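Local coordinates for protein adenosine deaminase (Burkholderia ambifaria, PDB 4GXW) that probably acts as a zinc-dependent amidohydrolase of the adenosine deaminase family, removing an amino group from a purine such as adenine by hydrolysis, at residues Ile16-Ala20 against Ala21-Phe25; Leu88-Pro91 against Asp92-Arg95; Val246-Pro249 against Glu250-Ala253; Asp278-Ala281 against Glu282-Met286. All coordinates share one frame; numbering follows the deposited sequence. Where two conformers were deposited one is given.

Contact 1 of 4, residues Ile16-Ala20 against Ala21-Phe25; sequences IEITA and AHRAF
Two first torsions bring T19 and H22 together: OG1 of T19 lies between its own backbone N and carbonyl carbon (chi1 66°), while the imidazole of H22 is swung to the side of its backbone N (chi1 -70°), back over the start of the helix. ND1 of H22 then receives two partners from one residue. The backbone N of T19 donates to ND1 at 3.2 Å, reaching it 30° out of the ring plane, and OG1 of T19 hydrogen-bonds to the same ND1 at 2.8 Å, lying at the ring edge. With both approaches fixed, rotation of the imidazole is restricted; outside the two segments, the ring also meets that of F318 of helix 310-319. I18 crosses toward R23, and its CG2 sits over the centre of one guanidinium face, 3.7 Å from CZ. The R23 chain runs extended from CG to NE, which carries the flat group back along the incoming loop. The helical backbone starts here: R23 N donates to T19 O at 3.0 Å, and A24 N to A20 O at 2.9 Å. Beyond the loop, I18 rests on helix 310-319, and A21 on helix 343-371. T19 is the N-cap and H22 the N3 residue of helix 20-28, so the bond from T19 N to the H22 side chain is the half of a capping box in which N3 grips the N-cap amide.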
# COMPACT_ATOMS: atom_id res chain seq x y z
N ILE A 16 18.45 16.31 9.72
CA ILE A 16 18.81 14.92 10.01
C ILE A 16 19.64 14.35 8.87
O ILE A 16 19.20 14.34 7.72
CB ILE A 16 17.58 14.00 10.19
CG1 ILE A 16 16.60 14.56 11.22
CG2 ILE A 16 18.03 12.60 10.61
CD1 ILE A 16 15.38 13.68 11.42
N GLU A 17 20.83 13.88 9.20
CA GLU A 17 21.64 13.18 8.21
C GLU A 17 21.43 11.68 8.39
O GLU A 17 21.67 11.14 9.47
CB GLU A 17 23.12 13.56 8.33
CG GLU A 17 23.41 15.01 7.99
CD GLU A 17 22.99 15.38 6.58
OE1 GLU A 17 22.53 16.52 6.37
OE2 GLU A 17 23.13 14.53 5.67
N ILE A 18 20.95 11.03 7.33
CA ILE A 18 20.77 9.59 7.36
C ILE A 18 22.11 8.91 7.12
O ILE A 18 22.78 9.16 6.12
CB ILE A 18 19.74 9.13 6.30
CG1 ILE A 18 18.37 9.77 6.58
CG2 ILE A 18 19.64 7.61 6.29
CD1 ILE A 18 17.86 9.53 7.98
N THR A 19 22.50 8.06 8.06
CA THR A 19 23.78 7.37 7.98
C THR A 19 23.56 5.90 7.69
O THR A 19 22.42 5.43 7.69
CB THR A 19 24.55 7.49 9.30
OG1 THR A 19 23.85 6.78 10.32
CG2 THR A 19 24.67 8.95 9.71
N ALA A 20 24.65 5.18 7.45
CA ALA A 20 24.57 3.73 7.26
C ALA A 20 23.88 3.07 8.45
O ALA A 20 23.11 2.14 8.27
CB ALA A 20 25.96 3.14 7.06
N ALA A 21 24.16 3.56 9.66
CA ALA A 21 23.52 3.05 10.87
C ALA A 21 21.99 3.17 10.79
O ALA A 21 21.26 2.22 11.11
CB ALA A 21 24.05 3.78 12.10
N HIS A 22 21.52 4.34 10.38
CA HIS A 22 20.09 4.56 10.20
C HIS A 22 19.52 3.59 9.17
O HIS A 22 18.48 2.98 9.39
CB HIS A 22 19.80 6.00 9.76
CG HIS A 22 20.06 7.02 10.82
ND1 HIS A 22 21.25 7.69 10.94
CD2 HIS A 22 19.27 7.47 11.83
CE1 HIS A 22 21.19 8.53 11.96
NE2 HIS A 22 20.00 8.41 12.52
N ARG A 23 20.21 3.45 8.04
CA ARG A 23 19.71 2.55 7.00
C ARG A 23 19.63 1.10 7.47
O ARG A 23 18.69 0.40 7.12
CB ARG A 23 20.55 2.67 5.72
CG ARG A 23 20.41 4.05 5.06
CD ARG A 23 21.25 4.19 3.81
NE ARG A 23 21.04 5.52 3.23
CZ ARG A 23 21.83 6.56 3.44
NH1 ARG A 23 22.92 6.44 4.18
NH2 ARG A 23 21.53 7.72 2.89
N ALA A 24 20.59 0.68 8.29
CA ALA A 24 20.58 -0.67 8.84
C ALA A 24 19.38 -0.83 9.77
O ALA A 24 18.72 -1.87 9.76
CB ALA A 24 21.88 -0.95 9.58
N PHE A 25 19.09 0.21 10.56
CA PHE A 25 17.92 0.21 11.45
C PHE A 25 16.63 0.07 10.66
O PHE A 25 15.82 -0.80 10.94
CB PHE A 25 17.90 1.48 12.32
CG PHE A 25 16.65 1.63 13.14
CD1 PHE A 25 16.49 0.94 14.33
CD2 PHE A 25 15.63 2.47 12.72
CE1 PHE A 25 15.34 1.08 15.10
CE2 PHE A 25 14.48 2.62 13.48
CZ PHE A 25 14.33 1.92 14.67

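Contact 2 of 4, residues Leu88-Pro91 against Asp92-Arg95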
# COMPACT_ATOMS: atom_id res chain seq x y z
N LEU A 88 -0.19 -8.35 -19.27
CA LEU A 88 -0.58 -9.50 -18.48
C LEU A 88 -1.56 -10.32 -19.32
O LEU A 88 -2.74 -9.97 -19.45
CB LEU A 88 -1.22 -9.05 -17.16
CG LEU A 88 -0.30 -8.21 -16.27
CD1 LEU A 88 -1.06 -7.57 -15.12
CD2 LEU A 88 0.89 -9.04 -15.75
N THR A 89 -1.06 -11.39 -19.93
CA THR A 89 -1.86 -12.13 -20.91
C THR A 89 -2.14 -13.59 -20.52
O THR A 89 -2.91 -14.26 -21.21
CB THR A 89 -1.22 -12.10 -22.31
OG1 THR A 89 0.03 -12.79 -22.29
CG2 THR A 89 -1.01 -10.66 -22.78
N ARG A 90 -1.53 -14.06 -19.44
CA ARG A 90 -1.73 -15.42 -18.96
C ARG A 90 -1.81 -15.39 -17.45
O ARG A 90 -1.14 -14.57 -16.83
CB ARG A 90 -0.55 -16.32 -19.33
CG ARG A 90 -0.16 -16.36 -20.78
CD ARG A 90 0.98 -17.34 -21.00
NE ARG A 90 1.53 -17.30 -22.35
CZ ARG A 90 2.24 -18.27 -22.90
NH1 ARG A 90 2.50 -19.37 -22.21
NH2 ARG A 90 2.69 -18.15 -24.15
N PRO A 91 -2.60 -16.29 -16.85
CA PRO A 91 -2.63 -16.39 -15.38
C PRO A 91 -1.24 -16.46 -14.78
O PRO A 91 -0.99 -15.85 -13.74
CB PRO A 91 -3.37 -17.71 -15.13
CG PRO A 91 -4.29 -17.83 -16.30
CD PRO A 91 -3.56 -17.22 -17.48
N ASP A 92 -0.33 -17.18 -15.43
CA ASP A 92 1.01 -17.34 -14.87
C ASP A 92 1.77 -16.02 -14.68
O ASP A 92 2.65 -15.92 -13.83
CB ASP A 92 1.85 -18.32 -15.69
CG ASP A 92 3.11 -18.73 -14.96
OD1 ASP A 92 3.01 -19.56 -14.03
OD2 ASP A 92 4.19 -18.21 -15.28
N ASP A 93 1.42 -15.00 -15.46
CA ASP A 93 2.03 -13.69 -15.31
C ASP A 93 1.67 -13.09 -13.96
O ASP A 93 2.50 -12.43 -13.32
CB ASP A 93 1.57 -12.75 -16.42
CG ASP A 93 1.97 -13.22 -17.80
OD1 ASP A 93 2.94 -14.01 -17.94
OD2 ASP A 93 1.30 -12.80 -18.77
N LEU A 94 0.43 -13.31 -13.52
CA LEU A 94 -0.03 -12.84 -12.21
C LEU A 94 0.67 -13.60 -11.09
O LEU A 94 1.03 -13.00 -10.07
CB LEU A 94 -1.55 -12.99 -12.09
CG LEU A 94 -2.33 -12.09 -13.06
CD1 LEU A 94 -3.80 -12.47 -13.09
CD2 LEU A 94 -2.17 -10.64 -12.70
N ARG A 95 0.86 -14.90 -11.27
CA ARG A 95 1.63 -15.69 -10.31
C ARG A 95 3.03 -15.08 -10.17
O ARG A 95 3.51 -14.84 -9.06
CB ARG A 95 1.77 -17.15 -10.76
CG ARG A 95 2.59 -17.99 -9.78
CD ARG A 95 3.29 -19.19 -10.41
NE ARG A 95 4.04 -18.82 -11.61
CZ ARG A 95 5.26 -18.28 -11.62
NH1 ARG A 95 5.93 -18.06 -10.50
NH2 ARG A 95 5.83 -17.98 -12.78
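D93 turns back onto the loop that precedes it, and its CB lies 3.8 Å from CD2 of L88, the leucine side chain running antiparallel past it. The same CB sits 3.3 Å from the carbonyl oxygen of R90. Next, CG lies on the backbone-N side of D93 (chi1 -62°), which directs the carboxylate toward the amides of T89 and R90. At the tip, OD2 accepts from T89 N at 3.0 Å, nearly end-on to its C-O bond, and from R90 N at 3.2 Å, 58° above the carboxylate plane. R53 of helix 44-54 adds a salt bridge to OD2 and also bonds OG1 of T89, so this oxygen of the buried D93 has three partners. The contact is the short link between helices 77-87 and 91-106 on the outer part of the TIM-barrel fold; a return bond from D93 N to R90 O, 2.9 Å, closes it. CD1 of L88 meets CD2 of L94 at 4.1 Å, the two leucines set roughly perpendicular. Within the first turn, R95 grips the D92 carboxylate side-on, NE reaching OD1 at 2.7 Å and NH2 reaching OD2 at 3.0 Å.

Contact 3 of 4, residues Val246-Pro249 against Glu250-Ala253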
# COMPACT_ATOMS: atom_id res chain seq x y z
N VAL A 246 -7.79 15.59 8.27
CA VAL A 246 -7.20 16.60 9.14
C VAL A 246 -7.96 17.92 9.09
O VAL A 246 -7.81 18.76 9.98
CB VAL A 246 -5.71 16.86 8.83
CG1 VAL A 246 -4.91 15.56 8.93
CG2 VAL A 246 -5.54 17.51 7.46
N ASP A 247 -8.78 18.09 8.05
CA ASP A 247 -9.63 19.28 7.92
C ASP A 247 -10.77 19.30 8.94
O ASP A 247 -11.41 20.33 9.13
CB ASP A 247 -10.22 19.38 6.50
CG ASP A 247 -9.16 19.58 5.44
OD1 ASP A 247 -8.06 20.07 5.76
OD2 ASP A 247 -9.44 19.27 4.26
N ASN A 248 -11.02 18.16 9.58
CA ASN A 248 -12.13 18.03 10.52
C ASN A 248 -11.64 17.43 11.84
O ASN A 248 -11.69 16.22 12.04
CB ASN A 248 -13.24 17.14 9.91
CG ASN A 248 -14.49 17.07 10.77
OD1 ASN A 248 -14.46 17.30 11.98
ND2 ASN A 248 -15.61 16.74 10.15
N PRO A 249 -11.13 18.28 12.74
CA PRO A 249 -10.62 17.72 13.99
C PRO A 249 -11.69 17.01 14.83
O PRO A 249 -11.34 16.12 15.60
CB PRO A 249 -10.03 18.93 14.72
CG PRO A 249 -10.52 20.15 13.98
CD PRO A 249 -10.80 19.71 12.58
N GLU A 250 -12.97 17.37 14.68
CA GLU A 250 -14.03 16.65 15.39
C GLU A 250 -14.11 15.19 14.96
O GLU A 250 -14.21 14.28 15.80
CB GLU A 250 -15.39 17.32 15.17
CG GLU A 250 -15.37 18.82 15.27
CD GLU A 250 -15.33 19.48 13.91
OE1 GLU A 250 -14.28 20.05 13.54
OE2 GLU A 250 -16.36 19.42 13.20
N LEU A 251 -14.09 14.95 13.66
CA LEU A 251 -14.12 13.58 13.15
C LEU A 251 -12.83 12.84 13.53
O LEU A 251 -12.86 11.64 13.82
CB LEU A 251 -14.33 13.57 11.64
CG LEU A 251 -14.91 12.29 11.04
CD1 LEU A 251 -16.19 11.90 11.76
CD2 LEU A 251 -15.17 12.45 9.56
N CYS A 252 -11.71 13.56 13.53
CA CYS A 252 -10.44 12.98 13.95
C CYS A 252 -10.56 12.44 15.37
O CYS A 252 -10.12 11.33 15.64
CB CYS A 252 -9.31 14.01 13.88
SG CYS A 252 -8.76 14.39 12.22
N ALA A 253 -11.18 13.21 16.26
CA ALA A 253 -11.36 12.77 17.65
C ALA A 253 -12.16 11.47 17.72
O ALA A 253 -11.81 10.56 18.47
CB ALA A 253 -12.03 13.87 18.46
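V246 touches the following helix through its backbone, CA lying 4.1 Å from SG of C252, while its CB points away from that helix. N248 comes next, its side chain reaching the first turn. Its CG stands opposite the backbone N (chi1 -174°), which extends the amide group over that turn and places CG 3.6 Å from CB of L251. N248 is the N-cap of helix 249-258, and its carbonyl opens the helical bonding: C252 N donates to N248 O at 3.0 Å with an N-H...O angle of 162°, nearly in line with the C=O bond. P249 follows as the first helical residue, a position where the missing N-H costs no bond of the helix. Its carbonyl takes A253 N at 3.0 Å, and its ring lies alongside the E250 side chain. The E250 chain bends at chi2 (100°), which folds the carboxylate back on the loop and brings OE1 to 3.6 Å from CD of P249. Outside the turn, N248 and L251 pack on W224 of helix 224-232, and L251 also on E228. V246 meets L292 as well. Helix 249-258, which follows strand 238-239 and precedes strand 261-264 in sequence, thus packs on helix 224-232 through L251 and on L292, in the loop before strand 295-298, through C252.

Contact 4 of 4, residues Asp278-Ala281 against Glu282-Met286; sequences DQWA and ERHPM
W280 and H284 lie side by side across a single helical turn, residues 280-283, for which Q279 is the N-cap. Both rings leave their backbones in the same sense, each CG standing opposite its own backbone N (chi1 168° for W280 and -158° for H284), which aims the two side chains the same way. The ring planes are turned 74° apart, and NE1 of W280 comes 3.7 Å from CD2 of H284, near the imidazole plane at its edge. A single water bridges their outer nitrogens, accepting from W280 NE1 at 2.9 Å and, more weakly, from H284 NE2 at 3.1 Å; it lies in the plane of both rings. Aromatic neighbours hem in the pair: F321 meets the W280 ring edge-to-face and also touches the H284 ring, and Y243 meets H284 edge-to-face. The H284 side chain is about 12 Å from the bound zinc ion, well beyond its first shell.

At the backbone, R283 N donates to Q279 O at 2.8 Å, nearly in line with the carbonyl bond. The two side chains run alongside each other, and NE2 of Q279 reaches CG of R283 at 3.6 Å. A second water accepts from E282 N at 3.1 Å and donates weakly to D278 O, joining the residue before the cap to the turn. Past the turn, the imidazole is held from its other nitrogen: M286 N donates to H284 ND1 at 3.2 Å.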
# COMPACT_ATOMS: atom_id res chain seq x y z
N ASP A 278 9.70 23.10 -1.57
CA ASP A 278 10.15 23.64 -0.29
C ASP A 278 9.10 23.54 0.82
O ASP A 278 9.37 23.85 1.98
CB ASP A 278 10.64 25.09 -0.45
CG ASP A 278 9.51 26.10 -0.41
OD1 ASP A 278 8.44 25.85 -1.01
OD2 ASP A 278 9.69 27.17 0.21
N GLN A 279 7.90 23.09 0.47
CA GLN A 279 6.82 22.99 1.44
C GLN A 279 6.21 21.59 1.55
O GLN A 279 5.37 21.34 2.41
CB GLN A 279 5.71 24.01 1.14
CG GLN A 279 5.91 25.37 1.80
CD GLN A 279 4.66 26.23 1.73
OE1 GLN A 279 4.31 26.74 0.67
NE2 GLN A 279 3.97 26.37 2.86
N TRP A 280 6.63 20.69 0.66
CA TRP A 280 6.04 19.35 0.61
C TRP A 280 6.08 18.60 1.94
O TRP A 280 5.04 18.16 2.45
CB TRP A 280 6.69 18.52 -0.51
CG TRP A 280 6.36 17.07 -0.45
CD1 TRP A 280 5.20 16.47 -0.86
CD2 TRP A 280 7.19 16.02 0.05
NE1 TRP A 280 5.26 15.12 -0.65
CE2 TRP A 280 6.48 14.81 -0.09
CE3 TRP A 280 8.48 15.99 0.59
CZ2 TRP A 280 7.01 13.58 0.30
CZ3 TRP A 280 9.00 14.76 0.98
CH2 TRP A 280 8.27 13.58 0.84
N ALA A 281 7.27 18.47 2.53
CA ALA A 281 7.39 17.75 3.79
C ALA A 281 6.64 18.47 4.91
O ALA A 281 6.04 17.83 5.78
CB ALA A 281 8.85 17.58 4.16
N GLU A 282 6.68 19.79 4.89
CA GLU A 282 6.05 20.61 5.92
C GLU A 282 4.52 20.57 5.91
O GLU A 282 3.88 20.57 6.97
CB GLU A 282 6.51 22.05 5.79
CG GLU A 282 7.94 22.27 6.23
CD GLU A 282 8.10 22.06 7.72
OE1 GLU A 282 7.25 22.60 8.48
OE2 GLU A 282 9.05 21.36 8.13
N ARG A 283 3.94 20.54 4.71
CA ARG A 283 2.50 20.74 4.57
C ARG A 283 1.70 19.49 4.23
O ARG A 283 0.48 19.53 4.12
CB ARG A 283 2.21 21.82 3.52
CG ARG A 283 2.59 23.21 3.98
CD ARG A 283 1.98 23.55 5.34
NE ARG A 283 0.53 23.39 5.34
CZ ARG A 283 -0.33 24.35 4.99
NH1 ARG A 283 0.12 25.54 4.61
NH2 ARG A 283 -1.64 24.12 5.01
N HIS A 284 2.40 18.37 4.07
CA HIS A 284 1.73 17.09 3.86
C HIS A 284 0.83 16.78 5.06
O HIS A 284 1.31 16.73 6.18
CB HIS A 284 2.77 16.00 3.71
CG HIS A 284 2.27 14.78 2.99
ND1 HIS A 284 1.13 14.10 3.37
CD2 HIS A 284 2.77 14.11 1.93
CE1 HIS A 284 0.95 13.07 2.57
NE2 HIS A 284 1.93 13.05 1.68
N PRO A 285 -0.47 16.56 4.82
CA PRO A 285 -1.37 16.29 5.95
C PRO A 285 -0.97 15.08 6.78
O PRO A 285 -1.29 15.04 7.98
CB PRO A 285 -2.72 16.04 5.28
CG PRO A 285 -2.65 16.79 4.00
CD PRO A 285 -1.21 16.71 3.55
N MET A 286 -0.30 14.10 6.18
CA MET A 286 0.18 12.93 6.91
C MET A 286 0.98 13.34 8.15
O MET A 286 0.89 12.70 9.20
CB MET A 286 1.03 12.04 6.00
CG MET A 286 1.64 10.81 6.67
SD MET A 286 2.80 9.93 5.59
CE MET A 286 4.12 11.12 5.48
O HOH W 1 9.09 21.11 3.37
O HOH W 2 3.55 12.76 -0.92

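In the fold
Going from the N terminus, contact 1 closes the loop leading into helix 20-28, ahead of the first strand, 31-33. Contact 2 closes the link between helices 77-87 and 91-106, which stands before strand 110-117. Contact 3 begins helix 249-258 after strand 238-239, and contact 4 forms the short turn between helix 269-274 and strand 295-298. All four are strictly in series, so none nests or crosses. Contacts 2 and 3 lie on opposite sides of the chain's centre, their centres about 43 Å apart. Contacts 3 and 4 touch directly: V246 CG1 packs 3.8 Å from P285 O, joining these two late segments of the barrel.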